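Local coordinates for cellulosomal scaffoldin (Bacteroides cellulosolvens, PDB 2XBT), which is a scaffoldin of the cellulosome, of which this part is a family 3b carbohydrate-binding module that probably binds cellulose, at residues M28-Q33 / K144-Y149. Residues are numbered along the deposited sequence; the frame is centred on the assembly and turned at random.
Sequences MNMKLQ and KLVAVY
L32 and V148 meet across the interior of a β-sandwich, with M30 and V146 making a second, similar contact beside them. The side chain of L32 can be followed atom by atom. Its CB lies 6.0 Å from V148 CG1, so it only sets the direction, and CG narrows the gap to 5.1 Å from that same methyl. CG lies anti to the backbone N (chi1 175°), which sends the branch toward V148, and chi2 (59°) then turns both methyls to it: CD1 is 4.4 Å from V148 CG1, while CD2 lies 4.5 Å from it. V148 CG1 therefore faces the forked end of the leucine rather than a single methyl.

In the neighbouring pair the sulfur does the touching. M30 SD stands 4.5 Å from V146 CG1, whereas CE folds back (chi3 -61°) and is farther from that methyl, at 5.9 Å. Both contacts are loose and apolar, and the two segments bury just 103 Å² between them. The CA atoms of M30 and V146 are 10.0 Å apart, a spacing for facing sheets rather than paired strands.

Strand 22-34 belongs to one antiparallel sheet, where M30 and L32 bond through their backbones to I113 and V111 of strand 110-119. Strand 147-150 lies in the other sheet, between 45-51 and 153-156. I45 touches L32, I47 touches V146, and V155 touches V148, placing the contact in the core between the two sheets of this CBM3 β-sandwich.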
loop_
_atom_site.group_PDB
_atom_site.type_symbol
_atom_site.label_atom_id
_atom_site.label_comp_id
_atom_site.label_asym_id
_atom_site.label_seq_id
_atom_site.Cartn_x
_atom_site.Cartn_y
_atom_site.Cartn_z
ATOM N N MET A 28 0.774 4.595 6.229
ATOM C CA MET A 28 0.466 3.338 5.565
ATOM C C MET A 28 1.243 2.211 6.216
ATOM O O MET A 28 2.437 2.082 5.988
ATOM C CB MET A 28 0.898 3.387 4.100
ATOM C CG MET A 28 0.004 4.183 3.179
ATOM S SD MET A 28 0.951 4.611 1.696
ATOM C CE MET A 28 2.090 5.750 2.442
ATOM N N ASN A 29 0.569 1.392 7.004
ATOM C CA ASN A 29 1.208 0.224 7.577
ATOM C C ASN A 29 0.515 -0.993 7.027
ATOM O O ASN A 29 -0.696 -1.165 7.197
ATOM C CB ASN A 29 1.092 0.229 9.090
ATOM C CG ASN A 29 1.651 1.480 9.708
ATOM O OD1 ASN A 29 2.771 1.895 9.407
ATOM N ND2 ASN A 29 0.870 2.097 10.586
ATOM N N MET A 30 1.281 -1.845 6.363
ATOM C CA MET A 30 0.682 -2.937 5.620
ATOM C C MET A 30 1.350 -4.256 5.909
ATOM O O MET A 30 2.562 -4.319 6.099
ATOM C CB MET A 30 0.738 -2.635 4.140
ATOM C CG MET A 30 -0.215 -1.497 3.800
ATOM S SD MET A 30 0.027 -0.814 2.180
ATOM C CE MET A 30 1.704 -0.215 2.242
ATOM N N LYS A 31 0.544 -5.303 5.949
ATOM C CA LYS A 31 1.060 -6.654 6.013
ATOM C C LYS A 31 0.489 -7.390 4.840
ATOM O O LYS A 31 -0.727 -7.543 4.729
ATOM C CB LYS A 31 0.571 -7.370 7.268
ATOM C CG LYS A 31 1.475 -7.291 8.455
ATOM C CD LYS A 31 1.123 -8.416 9.430
ATOM C CE LYS A 31 1.804 -8.252 10.777
ATOM N NZ LYS A 31 1.445 -9.379 11.700
ATOM N N LEU A 32 1.359 -7.859 3.965
ATOM C CA LEU A 32 0.924 -8.662 2.848
ATOM C C LEU A 32 1.178 -10.114 3.221
ATOM O O LEU A 32 2.314 -10.481 3.519
ATOM C CB LEU A 32 1.671 -8.247 1.581
ATOM C CG LEU A 32 1.437 -9.062 0.300
ATOM C CD1 LEU A 32 -0.029 -9.080 -0.138
ATOM C CD2 LEU A 32 2.331 -8.535 -0.821
ATOM N N GLN A 33 0.120 -10.925 3.225
ATOM C CA GLN A 33 0.222 -12.325 3.637
ATOM C C GLN A 33 0.017 -13.282 2.471
ATOM O O GLN A 33 -0.737 -13.004 1.540
ATOM C CB GLN A 33 -0.818 -12.650 4.711
ATOM C CG GLN A 33 -0.575 -12.003 6.045
ATOM C CD GLN A 33 -1.673 -12.320 7.054
ATOM O OE1 GLN A 33 -2.830 -12.533 6.684
ATOM N NE2 GLN A 33 -1.315 -12.345 8.333
ATOM N N LYS A 144 -9.893 -2.498 1.645
ATOM C CA LYS A 144 -10.050 -2.911 0.247
ATOM C C LYS A 144 -9.828 -1.797 -0.768
ATOM O O LYS A 144 -9.847 -2.045 -1.974
ATOM C CB LYS A 144 -11.436 -3.522 0.028
ATOM C CG LYS A 144 -11.688 -4.810 0.781
ATOM C CD LYS A 144 -10.864 -5.960 0.215
ATOM C CE LYS A 144 -11.727 -7.199 0.008
ATOM N NZ LYS A 144 -10.902 -8.400 -0.339
ATOM N N LEU A 145 -9.595 -0.574 -0.295
ATOM C CA LEU A 145 -9.414 0.563 -1.196
ATOM C C LEU A 145 -7.941 0.757 -1.580
ATOM O O LEU A 145 -7.594 1.704 -2.295
ATOM C CB LEU A 145 -9.980 1.846 -0.558
ATOM C CG LEU A 145 -11.443 1.777 -0.090
ATOM C CD1 LEU A 145 -11.779 3.000 0.755
ATOM C CD2 LEU A 145 -12.376 1.681 -1.281
ATOM N N VAL A 146 -7.088 -0.153 -1.121
ATOM C CA VAL A 146 -5.681 -0.164 -1.538
ATOM C C VAL A 146 -5.519 -1.369 -2.440
ATOM O O VAL A 146 -6.015 -2.455 -2.111
ATOM C CB VAL A 146 -4.728 -0.331 -0.340
ATOM C CG1 VAL A 146 -3.293 -0.551 -0.819
ATOM C CG2 VAL A 146 -4.808 0.902 0.575
ATOM N N ALA A 147 -4.854 -1.197 -3.572
ATOM C CA ALA A 147 -4.749 -2.300 -4.540
ATOM C C ALA A 147 -3.359 -2.921 -4.537
ATOM O O ALA A 147 -2.355 -2.214 -4.426
ATOM C CB ALA A 147 -5.086 -1.825 -5.939
ATOM N N VAL A 148 -3.320 -4.243 -4.707
ATOM C CA VAL A 148 -2.060 -4.968 -4.818
ATOM C C VAL A 148 -2.016 -5.713 -6.155
ATOM O O VAL A 148 -3.005 -6.327 -6.560
ATOM C CB VAL A 148 -1.942 -6.002 -3.721
ATOM C CG1 VAL A 148 -0.553 -6.673 -3.782
ATOM C CG2 VAL A 148 -2.191 -5.365 -2.348
ATOM N N TYR A 149 -0.876 -5.641 -6.830
ATOM C CA TYR A 149 -0.705 -6.286 -8.128
ATOM C C TYR A 149 0.468 -7.252 -8.085
ATOM O O TYR A 149 1.450 -7.010 -7.391
ATOM C CB TYR A 149 -0.448 -5.247 -9.202
ATOM C CG TYR A 149 -1.539 -4.203 -9.273
ATOM C CD1 TYR A 149 -2.507 -4.251 -10.264
ATOM C CD2 TYR A 149 -1.611 -3.186 -8.330
ATOM C CE1 TYR A 149 -3.503 -3.293 -10.333
ATOM C CE2 TYR A 149 -2.603 -2.236 -8.383
ATOM C CZ TYR A 149 -3.542 -2.293 -9.382
ATOM O OH TYR A 149 -4.519 -1.337 -9.422
#